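PDB 4B46: tubulin-like protein CetZ1 from Haloferax volcanii, which binds and probably hydrolyses GTP as a cytoskeletal tubulin/FtsZ homologue, controlling cell shape and the development of rod-shaped cells needed for efficient swimming. Local coordinates for residues A4-G9 / P117-H122; A33-N38 / D91-H96; Q60-G65 / A76-E81; F101-G106 / K121-I126; R152-F157 / D162-F167. All blocks are in the same frame, centred on the assembly; numbering follows the deposited sequence.

Interaction 1. Residues A4-G9 / P117-H122; sequences AMIGFG and PVLAKH. With GDP (guanosine-5'-diphosphate), chain B.
Leu119 reaches down from helix 111-126 onto strand 3-8 and divides its surface between Ile6 and Phe8, two residues on the same side of the strand. The apolar contacts carry the whole interface. CD2 of Leu119 meets the CG2 branch of Ile6 at 3.6 Å, and the same methyl lies in the plane of the Phe8 ring, at its CD2/CE2 edge, 3.9 Å from Phe8 CD2. The second touch on the ring comes from the stem of the leucine: Leu119 CB approaches Phe8 CE2 obliquely at 3.8 Å. With CG anti to the backbone N (chi1 176°) the leucine extends to the strand, and chi2 58° turns CD2 into the angle between Ile6 and Phe8. Phe8 and Ile6 also pack on Val37 of the adjoining strand.

The ligand contact lies one residue further on. Gly9 CA comes within 3.3 Å of O2B of GDP, where the strand gives way to the phosphate-binding turn. A side chain at Gly9 would run into O3B and, at phi 82°, into the preceding carbonyl as well. Backbone amides of Gln10 and Ala11 then bind the nucleotide alongside Glu142, Asn187, Thr111 and Gly112, in keeping with the Rossmann-like GTPase fold.

Because the helix is held to the strand by carbon surfaces alone, the fit depends on shape and burial, and this contact itself gives the nucleotide only the backbone at Gly9.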
# COMPACT_ATOMS: atom_id res chain seq x y z
N ALA A 4 4.30 0.72 11.42
CA ALA A 4 4.20 2.16 11.63
C ALA A 4 3.75 2.80 10.32
O ALA A 4 4.51 2.88 9.36
CB ALA A 4 5.53 2.72 12.08
N MET A 5 2.50 3.25 10.27
CA MET A 5 1.97 3.86 9.06
C MET A 5 2.05 5.38 9.08
O MET A 5 1.60 6.01 10.04
CB MET A 5 0.50 3.48 8.87
CG MET A 5 0.27 2.02 8.65
SD MET A 5 -1.28 1.81 7.73
CE MET A 5 -1.24 0.02 7.61
N ILE A 6 2.61 5.95 8.02
CA ILE A 6 2.62 7.40 7.84
C ILE A 6 1.94 7.78 6.54
O ILE A 6 2.40 7.41 5.46
CB ILE A 6 4.05 7.99 7.85
CG1 ILE A 6 4.82 7.57 9.11
CG2 ILE A 6 3.99 9.53 7.74
CD1 ILE A 6 5.82 6.49 8.87
N GLY A 7 0.83 8.49 6.65
CA GLY A 7 0.13 9.01 5.49
C GLY A 7 0.69 10.38 5.13
O GLY A 7 0.88 11.23 6.01
N PHE A 8 0.97 10.58 3.85
CA PHE A 8 1.57 11.83 3.38
C PHE A 8 0.65 12.46 2.34
O PHE A 8 0.32 11.83 1.34
CB PHE A 8 2.96 11.58 2.78
CG PHE A 8 4.00 12.59 3.22
CD1 PHE A 8 3.92 13.91 2.82
CD2 PHE A 8 5.06 12.20 4.01
CE1 PHE A 8 4.87 14.84 3.22
CE2 PHE A 8 6.03 13.13 4.42
CZ PHE A 8 5.93 14.45 4.02
N GLY A 9 0.24 13.71 2.56
CA GLY A 9 -0.72 14.35 1.67
C GLY A 9 -2.14 13.93 2.02
O GLY A 9 -2.35 13.12 2.92
N PRO A 117 8.79 10.34 -0.85
CA PRO A 117 10.14 9.80 -1.06
C PRO A 117 11.18 10.41 -0.13
O PRO A 117 12.16 9.74 0.22
CB PRO A 117 10.46 10.19 -2.51
CG PRO A 117 9.14 10.42 -3.14
CD PRO A 117 8.30 11.02 -2.06
N VAL A 118 10.99 11.68 0.23
CA VAL A 118 11.90 12.35 1.14
C VAL A 118 11.81 11.68 2.51
O VAL A 118 12.83 11.40 3.14
CB VAL A 118 11.57 13.87 1.25
CG1 VAL A 118 12.31 14.52 2.44
CG2 VAL A 118 11.93 14.56 -0.05
N LEU A 119 10.60 11.39 2.95
CA LEU A 119 10.43 10.72 4.23
C LEU A 119 11.02 9.31 4.20
O LEU A 119 11.70 8.91 5.16
CB LEU A 119 8.96 10.65 4.64
CG LEU A 119 8.70 9.87 5.95
CD1 LEU A 119 9.47 10.45 7.14
CD2 LEU A 119 7.21 9.78 6.25
N ALA A 120 10.77 8.57 3.11
CA ALA A 120 11.26 7.19 3.03
C ALA A 120 12.77 7.14 3.17
O ALA A 120 13.31 6.31 3.90
CB ALA A 120 10.81 6.51 1.72
N LYS A 121 13.46 8.05 2.48
CA LYS A 121 14.91 8.16 2.56
C LYS A 121 15.37 8.49 3.98
O LYS A 121 16.32 7.90 4.49
CB LYS A 121 15.40 9.23 1.57
CG LYS A 121 16.91 9.24 1.40
CD LYS A 121 17.36 10.33 0.45
CE LYS A 121 18.88 10.34 0.34
NZ LYS A 121 19.39 11.52 -0.42
N HIS A 122 14.68 9.44 4.62
CA HIS A 122 14.98 9.84 5.99
C HIS A 122 14.84 8.65 6.94
O HIS A 122 15.70 8.43 7.81
CB HIS A 122 14.05 10.99 6.40
CG HIS A 122 14.01 11.25 7.87
ND1 HIS A 122 14.91 12.09 8.50
CD2 HIS A 122 13.17 10.81 8.84
CE1 HIS A 122 14.63 12.14 9.80
NE2 HIS A 122 13.59 11.37 10.03
PB GDP B . -1.49 16.07 -1.95
O1B GDP B . -0.92 17.34 -2.53
O2B GDP B . -2.17 16.31 -0.62
O3B GDP B . -0.37 15.07 -1.84
O3A GDP B . -2.56 15.60 -3.04
PA GDP B . -3.75 14.58 -2.74
O1A GDP B . -3.35 13.51 -1.78
O2A GDP B . -4.98 15.34 -2.30
O5' GDP B . -4.00 13.99 -4.22
C5' GDP B . -2.93 13.27 -4.84
C4' GDP B . -3.49 12.16 -5.70
O4' GDP B . -4.09 11.17 -4.88
C3' GDP B . -4.65 12.63 -6.56
O3' GDP B . -4.11 13.10 -7.79
C2' GDP B . -5.52 11.40 -6.74
O2' GDP B . -4.99 10.55 -7.76
C1' GDP B . -5.27 10.61 -5.49
N9 GDP B . -6.26 10.74 -4.41
C8 GDP B . -6.68 11.87 -3.81
N7 GDP B . -7.54 11.58 -2.79
C5 GDP B . -7.63 10.23 -2.72
C6 GDP B . -8.33 9.24 -1.87
O6 GDP B . -9.08 9.60 -0.93
N1 GDP B . -8.14 7.95 -2.16
C2 GDP B . -7.35 7.52 -3.16
N2 GDP B . -7.24 6.18 -3.37
N3 GDP B . -6.67 8.36 -3.97
C4 GDP B . -6.78 9.69 -3.78

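Interaction 2. Residues A33-N38 / D91-H96; sequences AAVAVN and DSIPVH
Ile93 packs against the early part of strand 31-38 in the Rossmann-like GTPase domain, coming from the loop between helix 83-90 and strand 100-106. Its main partner is the methyl of Ala33, which sits in the fork of the isoleucine: Ala33 CB is 3.5 Å from Ile93 CG1 and 3.6 Å from Ile93 CG2. Both branches therefore straddle one methyl group, and the two backbones can come close, with Ala33 CA and Ile93 CA 6.1 Å apart.

The longer branch continues along the strand to Val35, whose side chain points the same way as that of Ala33. CG1 of Ile93 lies anti to the carbonyl carbon (chi1 -70°), and the chain beyond it is extended, which carries CD1 on to the valine while it still touches the Ala33 methyl.

Around this apolar shell, the strand is fixed by backbone hydrogen bonds from Ala33 and Val35 to Met5 on strand 3-8. On its other face Ala34 packs against Val16 and Val20 of helix 9-26. The loop turns sharply just after Ile93, where Pro94 is the centre of an inverse gamma turn with a weak bond from Val95 N to Ile93 O. At the inner limit of the contact, the Ile93 and Val35 side chains cross obliquely, Ile93 CD1 lying 3.8 Å from Val35 CG2.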
# COMPACT_ATOMS: atom_id res chain seq x y z
N ALA A 33 1.31 2.15 15.03
CA ALA A 33 1.42 3.60 15.10
C ALA A 33 0.91 4.21 13.81
O ALA A 33 1.18 3.70 12.73
CB ALA A 33 2.85 4.02 15.33
N ALA A 34 0.17 5.30 13.92
CA ALA A 34 -0.28 6.01 12.73
C ALA A 34 0.03 7.50 12.82
O ALA A 34 -0.22 8.14 13.85
CB ALA A 34 -1.76 5.76 12.49
N VAL A 35 0.60 8.04 11.75
CA VAL A 35 0.96 9.46 11.68
C VAL A 35 0.50 10.01 10.33
O VAL A 35 0.52 9.30 9.32
CB VAL A 35 2.49 9.65 11.86
CG1 VAL A 35 2.92 11.08 11.55
CG2 VAL A 35 2.92 9.26 13.29
N ALA A 36 0.04 11.27 10.31
CA ALA A 36 -0.39 11.94 9.08
C ALA A 36 0.41 13.22 8.90
O ALA A 36 0.54 14.02 9.84
CB ALA A 36 -1.87 12.27 9.14
N VAL A 37 0.96 13.41 7.71
CA VAL A 37 1.77 14.59 7.41
C VAL A 37 1.14 15.32 6.24
O VAL A 37 0.83 14.71 5.21
CB VAL A 37 3.21 14.22 7.00
CG1 VAL A 37 4.05 15.50 6.82
CG2 VAL A 37 3.86 13.30 8.05
N ASN A 38 0.94 16.62 6.39
CA ASN A 38 0.33 17.40 5.32
C ASN A 38 0.74 18.87 5.42
O ASN A 38 1.26 19.30 6.46
CB ASN A 38 -1.21 17.25 5.33
CG ASN A 38 -1.85 17.44 3.94
OD1 ASN A 38 -1.36 18.21 3.11
ND2 ASN A 38 -2.95 16.73 3.71
N ASP A 91 9.10 10.34 16.89
CA ASP A 91 9.80 10.07 18.15
C ASP A 91 8.90 9.56 19.27
O ASP A 91 9.38 9.09 20.30
CB ASP A 91 10.55 11.32 18.62
CG ASP A 91 11.83 11.56 17.83
OD1 ASP A 91 12.32 10.63 17.17
OD2 ASP A 91 12.34 12.70 17.88
N SER A 92 7.59 9.66 19.08
CA SER A 92 6.63 9.19 20.08
C SER A 92 6.18 7.75 19.78
O SER A 92 5.61 7.08 20.64
CB SER A 92 5.43 10.13 20.16
OG SER A 92 5.85 11.46 20.42
N ILE A 93 6.47 7.29 18.57
CA ILE A 93 6.17 5.93 18.15
C ILE A 93 7.11 4.91 18.80
O ILE A 93 8.32 5.09 18.77
CB ILE A 93 6.33 5.80 16.62
CG1 ILE A 93 5.22 6.56 15.91
CG2 ILE A 93 6.37 4.33 16.19
CD1 ILE A 93 5.37 6.57 14.40
N PRO A 94 6.55 3.84 19.38
CA PRO A 94 7.40 2.77 19.91
C PRO A 94 7.96 1.93 18.76
O PRO A 94 7.43 0.87 18.42
CB PRO A 94 6.42 1.94 20.74
CG PRO A 94 5.10 2.13 20.04
CD PRO A 94 5.12 3.52 19.47
N VAL A 95 9.04 2.43 18.16
CA VAL A 95 9.61 1.83 16.96
C VAL A 95 10.13 0.41 17.19
O VAL A 95 10.05 -0.43 16.30
CB VAL A 95 10.70 2.73 16.33
CG1 VAL A 95 11.34 2.07 15.12
CG2 VAL A 95 10.09 4.08 15.93
N HIS A 96 10.64 0.13 18.39
CA HIS A 96 11.10 -1.22 18.72
C HIS A 96 9.97 -2.25 18.62
O HIS A 96 10.23 -3.45 18.57
CB HIS A 96 11.74 -1.28 20.11
CG HIS A 96 13.02 -0.52 20.22
ND1 HIS A 96 14.11 -0.78 19.42
CD2 HIS A 96 13.39 0.49 21.05
CE1 HIS A 96 15.09 0.05 19.74
NE2 HIS A 96 14.68 0.82 20.73

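Interaction 3. Residues Q60-G65 / A76-E81; sequences QSRVKG and AEIAEE
Arg62 forms salt bridges to Glu81 and Glu77, two carboxylates one helical turn apart on helix 72-81, through different nitrogens of its guanidinium group. NH1 approaches Glu81 OE2 at 2.8 Å; a weak hydrogen bond from Arg62 NH1 to the other oxygen, Glu81 OE1, spans 3.4 Å. NH2 donates to Glu77 OE1 at 3.1 Å with an N-H...O angle of 157°, meeting that oxygen nearly along its C-O axis. Glu81 OE2 and Glu77 OE1 both lie at the guanidinium edge, although the groups are not coplanar: the Glu77 carboxylate is turned 31° from the guanidinium plane and that of Glu81 42°. Replacing Glu77 by an alanine would probably leave NH2 without its carboxylate mate and the guanidinium freer to turn about its link to Glu81.

The arginine reaches this position by folding over, with bends at chi2 and chi3 that carry its head across the glutamates. This network joins the short helix 60-63 to helix 72-81 at the outer side of the GTPase domain. A water 2.8 Å from Ser61 OG also lies within bonding distance of Glu81 OE1 and probably bridges the two.

Beneath the charges is an apolar layer. The aliphatic part of Arg62 rests on Ile78, with Arg62 CG 3.8 Å from Ile78 CG2, and the two side chains cross at a slant. Ile78 is buried and also packs on Ser39 and Val68, while Arg62 and Val63 both touch Leu74 earlier on helix 72-81.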
# COMPACT_ATOMS: atom_id res chain seq x y z
N GLN A 60 4.69 25.37 6.80
CA GLN A 60 3.97 26.57 7.24
C GLN A 60 4.65 27.86 6.75
O GLN A 60 3.98 28.82 6.34
CB GLN A 60 3.84 26.61 8.77
CG GLN A 60 3.11 25.41 9.37
CD GLN A 60 4.07 24.38 9.95
OE1 GLN A 60 5.06 23.99 9.33
NE2 GLN A 60 3.77 23.93 11.17
N SER A 61 5.98 27.87 6.78
CA SER A 61 6.74 29.06 6.37
C SER A 61 6.60 29.35 4.87
O SER A 61 6.90 30.47 4.44
CB SER A 61 8.21 28.90 6.72
OG SER A 61 8.81 27.91 5.89
N ARG A 62 6.17 28.36 4.09
CA ARG A 62 6.06 28.49 2.64
C ARG A 62 4.63 28.61 2.15
O ARG A 62 4.36 29.31 1.17
CB ARG A 62 6.68 27.28 1.91
CG ARG A 62 8.16 27.04 2.17
CD ARG A 62 9.04 28.06 1.49
NE ARG A 62 9.14 27.93 0.03
CZ ARG A 62 9.94 27.07 -0.59
NH1 ARG A 62 10.68 26.22 0.10
NH2 ARG A 62 9.99 27.04 -1.92
N VAL A 63 3.70 27.89 2.78
CA VAL A 63 2.33 27.90 2.28
C VAL A 63 1.28 28.19 3.35
O VAL A 63 0.09 28.19 3.05
CB VAL A 63 1.95 26.59 1.53
CG1 VAL A 63 2.80 26.44 0.27
CG2 VAL A 63 2.10 25.37 2.44
N LYS A 64 1.72 28.44 4.58
CA LYS A 64 0.84 28.93 5.63
C LYS A 64 -0.43 28.10 5.83
O LYS A 64 -1.52 28.65 6.01
CB LYS A 64 0.49 30.40 5.36
CG LYS A 64 1.65 31.35 5.56
CD LYS A 64 2.00 31.45 7.03
CE LYS A 64 3.26 32.26 7.25
NZ LYS A 64 3.51 32.47 8.70
N GLY A 65 -0.29 26.78 5.77
CA GLY A 65 -1.41 25.88 5.98
C GLY A 65 -2.33 25.68 4.78
O GLY A 65 -3.40 25.10 4.92
N ALA A 76 8.46 18.43 -2.20
CA ALA A 76 9.72 17.83 -1.81
C ALA A 76 10.57 18.80 -0.98
O ALA A 76 11.21 18.41 -0.01
CB ALA A 76 10.50 17.37 -3.04
N GLU A 77 10.57 20.07 -1.36
CA GLU A 77 11.34 21.08 -0.63
C GLU A 77 10.84 21.27 0.80
O GLU A 77 11.65 21.36 1.74
CB GLU A 77 11.35 22.41 -1.39
CG GLU A 77 12.28 22.42 -2.59
CD GLU A 77 12.08 23.64 -3.48
OE1 GLU A 77 11.23 24.49 -3.16
OE2 GLU A 77 12.77 23.75 -4.52
N ILE A 78 9.53 21.32 0.99
CA ILE A 78 9.01 21.51 2.35
C ILE A 78 9.23 20.29 3.22
O ILE A 78 9.51 20.41 4.41
CB ILE A 78 7.52 21.95 2.41
CG1 ILE A 78 6.62 20.92 1.72
CG2 ILE A 78 7.34 23.36 1.81
CD1 ILE A 78 5.14 21.12 2.01
N ALA A 79 9.12 19.10 2.62
CA ALA A 79 9.42 17.88 3.36
C ALA A 79 10.87 17.86 3.82
O ALA A 79 11.17 17.42 4.94
CB ALA A 79 9.10 16.63 2.50
N GLU A 80 11.78 18.33 2.97
CA GLU A 80 13.18 18.37 3.35
C GLU A 80 13.46 19.42 4.43
O GLU A 80 14.22 19.16 5.35
CB GLU A 80 14.07 18.59 2.13
CG GLU A 80 14.00 17.42 1.15
CD GLU A 80 15.10 17.42 0.12
OE1 GLU A 80 15.51 18.51 -0.32
OE2 GLU A 80 15.57 16.32 -0.24
N GLU A 81 12.84 20.59 4.31
CA GLU A 81 13.07 21.68 5.25
C GLU A 81 12.48 21.34 6.61
O GLU A 81 13.07 21.63 7.65
CB GLU A 81 12.41 22.98 4.73
CG GLU A 81 13.07 23.55 3.49
CD GLU A 81 12.18 24.53 2.72
OE1 GLU A 81 10.99 24.73 3.10
OE2 GLU A 81 12.68 25.11 1.73
O HOH W 1 8.61 25.19 5.15

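Interaction 4. Residues F101-G106 / K121-I126; sequences FLVVSG and KHLKRI
Phe101 opens the contact from strand 100-106, its side chain directed at helix 111-126, with the ring against Leu123. The leucine uses both methyls on it. CD1 comes obliquely, 4.1 Å from Phe101 CD2, whereas CD2 lies 4.2 Å above the plane over one face, displaced toward the rim. CG of Phe101 stands anti to the carbonyl carbon (chi1 -71°), which swings the ring out beneath the helix. The ring also stacks with Tyr127, just beyond the helix.

Leu102 points away, to the other side of the sheet, where it packs on Met5 and Tyr132. Val103 faces the helix again: its CG2 branch meets Leu123 CD1 at 3.9 Å, so Leu123 CD1 touches both strand residues. Val103 also packs on Ala116 and Leu119 of the same helix.

Further along, Ser105 OG donates to Gly106 O at 2.9 Å, with the donor 40° out of the carbonyl plane, and Phe8 O is a weak, competing second acceptor. Gly106 closes the segment in contact with GDP, so the strand that anchors the helix at one end reaches the nucleotide pocket at the other.

Strand 100-106 and helix 111-126 form the first two elements of a beta-alpha-beta unit completed by strand 131-137. Leu123 also packs on Ile6 of strand 3-8, Val131 of strand 131-137 and Ile90 of helix 83-90, which places it where the helix spans three neighbouring parallel strands beside a second helix.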
# COMPACT_ATOMS: atom_id res chain seq x y z
N PHE A 101 8.04 0.06 8.57
CA PHE A 101 7.35 1.32 8.29
C PHE A 101 6.62 1.20 6.97
O PHE A 101 7.08 0.49 6.07
CB PHE A 101 8.35 2.47 8.18
CG PHE A 101 8.98 2.86 9.49
CD1 PHE A 101 10.13 2.24 9.92
CD2 PHE A 101 8.40 3.85 10.27
CE1 PHE A 101 10.71 2.60 11.13
CE2 PHE A 101 8.97 4.21 11.47
CZ PHE A 101 10.12 3.59 11.90
N LEU A 102 5.47 1.87 6.86
CA LEU A 102 4.76 1.98 5.58
C LEU A 102 4.39 3.45 5.30
O LEU A 102 3.61 4.07 6.03
CB LEU A 102 3.51 1.11 5.55
CG LEU A 102 2.72 1.12 4.25
CD1 LEU A 102 3.49 0.41 3.13
CD2 LEU A 102 1.34 0.50 4.42
N VAL A 103 4.97 3.99 4.24
CA VAL A 103 4.70 5.37 3.83
C VAL A 103 3.65 5.35 2.73
O VAL A 103 3.87 4.78 1.66
CB VAL A 103 5.98 6.08 3.36
CG1 VAL A 103 5.68 7.53 2.91
CG2 VAL A 103 7.02 6.06 4.48
N VAL A 104 2.49 5.93 3.02
CA VAL A 104 1.36 5.87 2.11
C VAL A 104 1.09 7.25 1.50
O VAL A 104 1.03 8.24 2.22
CB VAL A 104 0.09 5.41 2.84
CG1 VAL A 104 -1.06 5.23 1.82
CG2 VAL A 104 0.36 4.10 3.59
N SER A 105 0.88 7.29 0.18
CA SER A 105 0.72 8.55 -0.51
C SER A 105 0.15 8.42 -1.92
O SER A 105 0.44 7.45 -2.63
CB SER A 105 2.06 9.25 -0.62
OG SER A 105 1.90 10.51 -1.22
N GLY A 106 -0.64 9.41 -2.32
CA GLY A 106 -1.02 9.55 -3.72
C GLY A 106 0.18 10.13 -4.44
O GLY A 106 0.90 10.96 -3.88
N LYS A 121 13.46 8.05 2.48
CA LYS A 121 14.91 8.16 2.56
C LYS A 121 15.37 8.49 3.98
O LYS A 121 16.32 7.90 4.49
CB LYS A 121 15.40 9.23 1.57
CG LYS A 121 16.91 9.24 1.40
CD LYS A 121 17.36 10.33 0.45
CE LYS A 121 18.88 10.34 0.34
NZ LYS A 121 19.39 11.52 -0.42
N HIS A 122 14.68 9.44 4.62
CA HIS A 122 14.98 9.84 5.99
C HIS A 122 14.84 8.65 6.94
O HIS A 122 15.70 8.43 7.81
CB HIS A 122 14.05 10.99 6.40
CG HIS A 122 14.01 11.25 7.87
ND1 HIS A 122 14.91 12.09 8.50
CD2 HIS A 122 13.17 10.81 8.84
CE1 HIS A 122 14.63 12.14 9.80
NE2 HIS A 122 13.59 11.37 10.03
N LEU A 123 13.76 7.89 6.78
CA LEU A 123 13.52 6.74 7.64
C LEU A 123 14.58 5.64 7.49
O LEU A 123 15.04 5.08 8.50
CB LEU A 123 12.13 6.16 7.37
CG LEU A 123 10.96 7.03 7.80
CD1 LEU A 123 9.63 6.40 7.37
CD2 LEU A 123 11.00 7.23 9.30
N LYS A 124 14.97 5.34 6.26
CA LYS A 124 16.00 4.32 6.02
C LYS A 124 17.35 4.75 6.58
O LYS A 124 18.21 3.92 6.89
CB LYS A 124 16.11 4.00 4.52
CG LYS A 124 15.00 3.07 4.03
CD LYS A 124 15.26 2.53 2.62
CE LYS A 124 16.52 1.70 2.54
NZ LYS A 124 16.46 0.54 3.46
N ARG A 125 17.52 6.06 6.71
CA ARG A 125 18.78 6.62 7.17
C ARG A 125 18.96 6.47 8.68
O ARG A 125 20.09 6.35 9.17
CB ARG A 125 18.83 8.10 6.79
CG ARG A 125 20.13 8.55 6.20
CD ARG A 125 19.95 9.85 5.42
NE ARG A 125 21.24 10.40 5.02
CZ ARG A 125 21.80 11.45 5.59
NH1 ARG A 125 21.18 12.08 6.59
NH2 ARG A 125 22.98 11.89 5.17
N ILE A 126 17.86 6.50 9.43
CA ILE A 126 17.97 6.48 10.89
C ILE A 126 17.47 5.18 11.53
O ILE A 126 17.86 4.87 12.66
CB ILE A 126 17.30 7.72 11.55
CG1 ILE A 126 15.80 7.50 11.71
CG2 ILE A 126 17.59 8.99 10.74
CD1 ILE A 126 15.08 8.72 12.25

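Interaction 5. Residues R152-F157 / D162-F167; sequences RSFQTF and DNLLVF
Three side chains, Phe154, Phe157 and Leu164, each place CG anti to the backbone N, and these torsions direct both rings toward the single leucine. In Leu164 (chi1 178°) the extended stem projects from strand 163-168 and spreads its two methyls between the rings. For Phe154 (chi1 170°) the same setting compensates for a CB that does not aim at the strand, carrying the ring across to it.

The methyls meet the rings differently. Leu164 CD1 sits over one face of Phe157, 3.6 Å above the plane and shifted toward the rim on the CD2/CE2 side. This is a CH-pi contact, with CD1 4.0 Å from the ring centroid and 25° off the normal. Leu164 CD2 approaches Phe154 obliquely, at 3.7 Å from Phe154 CD1 and 3.8 Å from Phe154 CE1.

With an alanine in place of Leu164, both methyls would be gone, which would probably open a gap between the two phenyl rings and the strand and set the rings freer to shift.

The helix and strand belong to the beta-alpha-beta unit of strand 131-137, helix 144-160 and strand 163-168. Phe154 extends the packing to Ile355 of helix 353-366, and Phe157 touches Leu107. Across the sheet from this helix, Leu165 and Phe167 pack on helix 179-198, while backbone bonds link Leu164 to Gly227 and Ser229.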
# COMPACT_ATOMS: atom_id res chain seq x y z
N ARG A 152 7.15 11.30 -12.13
CA ARG A 152 8.33 11.80 -11.42
C ARG A 152 8.43 11.28 -9.99
O ARG A 152 9.52 10.92 -9.54
CB ARG A 152 8.34 13.32 -11.40
CG ARG A 152 8.58 13.90 -12.76
CD ARG A 152 8.58 15.41 -12.68
NE ARG A 152 9.03 16.02 -13.92
CZ ARG A 152 8.59 17.19 -14.37
NH1 ARG A 152 7.67 17.86 -13.69
NH2 ARG A 152 9.06 17.68 -15.50
N SER A 153 7.31 11.25 -9.29
CA SER A 153 7.28 10.75 -7.91
C SER A 153 7.62 9.26 -7.86
O SER A 153 8.41 8.81 -7.00
CB SER A 153 5.90 11.01 -7.29
OG SER A 153 5.84 10.59 -5.94
N PHE A 154 7.04 8.50 -8.77
CA PHE A 154 7.30 7.06 -8.84
C PHE A 154 8.79 6.75 -8.97
O PHE A 154 9.32 5.90 -8.27
CB PHE A 154 6.51 6.38 -9.98
CG PHE A 154 6.93 4.95 -10.21
CD1 PHE A 154 6.38 3.92 -9.47
CD2 PHE A 154 7.92 4.64 -11.14
CE1 PHE A 154 6.78 2.60 -9.66
CE2 PHE A 154 8.33 3.32 -11.34
CZ PHE A 154 7.76 2.31 -10.60
N GLN A 155 9.46 7.46 -9.88
CA GLN A 155 10.88 7.24 -10.14
C GLN A 155 11.69 7.36 -8.85
O GLN A 155 12.57 6.55 -8.59
CB GLN A 155 11.43 8.25 -11.15
CG GLN A 155 10.77 8.22 -12.51
CD GLN A 155 11.22 7.06 -13.36
OE1 GLN A 155 10.45 6.14 -13.65
NE2 GLN A 155 12.49 7.08 -13.77
N THR A 156 11.37 8.37 -8.05
CA THR A 156 12.13 8.64 -6.83
C THR A 156 11.70 7.72 -5.70
O THR A 156 12.54 7.14 -5.00
CB THR A 156 11.96 10.10 -6.36
OG1 THR A 156 12.22 10.97 -7.46
CG2 THR A 156 12.94 10.43 -5.23
N PHE A 157 10.39 7.59 -5.52
CA PHE A 157 9.83 6.77 -4.44
C PHE A 157 10.32 5.32 -4.50
O PHE A 157 10.69 4.73 -3.47
CB PHE A 157 8.30 6.79 -4.55
CG PHE A 157 7.58 6.51 -3.26
CD1 PHE A 157 8.27 6.39 -2.06
CD2 PHE A 157 6.20 6.41 -3.24
CE1 PHE A 157 7.59 6.14 -0.87
CE2 PHE A 157 5.52 6.16 -2.06
CZ PHE A 157 6.23 6.02 -0.87
N ASP A 162 12.34 -0.01 0.50
CA ASP A 162 12.75 -1.40 0.28
C ASP A 162 11.86 -2.11 -0.74
O ASP A 162 12.29 -3.05 -1.41
CB ASP A 162 12.79 -2.16 1.61
CG ASP A 162 13.80 -1.55 2.57
OD1 ASP A 162 14.98 -1.47 2.19
OD2 ASP A 162 13.40 -1.12 3.67
N ASN A 163 10.63 -1.64 -0.88
CA ASN A 163 9.69 -2.17 -1.86
C ASN A 163 8.53 -1.20 -1.98
O ASN A 163 8.08 -0.61 -0.99
CB ASN A 163 9.16 -3.55 -1.43
CG ASN A 163 8.51 -4.32 -2.59
OD1 ASN A 163 7.46 -3.92 -3.12
ND2 ASN A 163 9.13 -5.44 -2.97
N LEU A 164 8.06 -1.00 -3.20
CA LEU A 164 6.95 -0.09 -3.41
C LEU A 164 5.71 -0.87 -3.82
O LEU A 164 5.63 -1.38 -4.92
CB LEU A 164 7.30 0.96 -4.47
CG LEU A 164 6.15 1.92 -4.77
CD1 LEU A 164 5.77 2.71 -3.51
CD2 LEU A 164 6.53 2.86 -5.92
N LEU A 165 4.77 -1.00 -2.89
CA LEU A 165 3.48 -1.59 -3.17
C LEU A 165 2.67 -0.53 -3.90
O LEU A 165 2.66 0.63 -3.48
CB LEU A 165 2.74 -1.95 -1.86
CG LEU A 165 3.25 -2.96 -0.81
CD1 LEU A 165 3.06 -4.39 -1.26
CD2 LEU A 165 4.69 -2.75 -0.37
N VAL A 166 1.98 -0.92 -4.96
CA VAL A 166 1.27 0.06 -5.79
C VAL A 166 -0.22 -0.26 -5.89
O VAL A 166 -0.63 -1.42 -6.05
CB VAL A 166 1.89 0.14 -7.21
CG1 VAL A 166 1.10 1.11 -8.13
CG2 VAL A 166 3.36 0.54 -7.13
N PHE A 167 -1.04 0.79 -5.77
CA PHE A 167 -2.45 0.72 -6.09
C PHE A 167 -2.74 1.78 -7.15
O PHE A 167 -2.44 2.96 -6.95
CB PHE A 167 -3.32 0.94 -4.84
CG PHE A 167 -4.79 0.73 -5.08
CD1 PHE A 167 -5.58 1.76 -5.58
CD2 PHE A 167 -5.37 -0.51 -4.83
CE1 PHE A 167 -6.93 1.56 -5.82
CE2 PHE A 167 -6.73 -0.71 -5.07
CZ PHE A 167 -7.51 0.32 -5.56

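In the fold
All five interactions lie in the GTPase domain. Interactions 1 and 4, centres 4 Å apart, share helix 111-126 and pair neighbouring strands through a probable hydrogen bond, Phe8 N to Val104 O at 2.9 Å. Strand 31-38 joins interaction 2 to interaction 1 on the other side of strand 3-8, with Gly7 N probably bonded to Val35 O at 2.8 Å. Interaction 3 approaches helix 111-126 where Glu80 CG touches Val118 CG1 at 3.6 Å. Interaction 5 joins interaction 4 by the Lys124 NZ to Asp162 OD1 salt bridge of 2.8 Å. Gly9 and Gly106 place interactions 1 and 4 at the GDP pocket; the Ile78 side chain of interaction 3 lies about 8 Å from GDP without touching it.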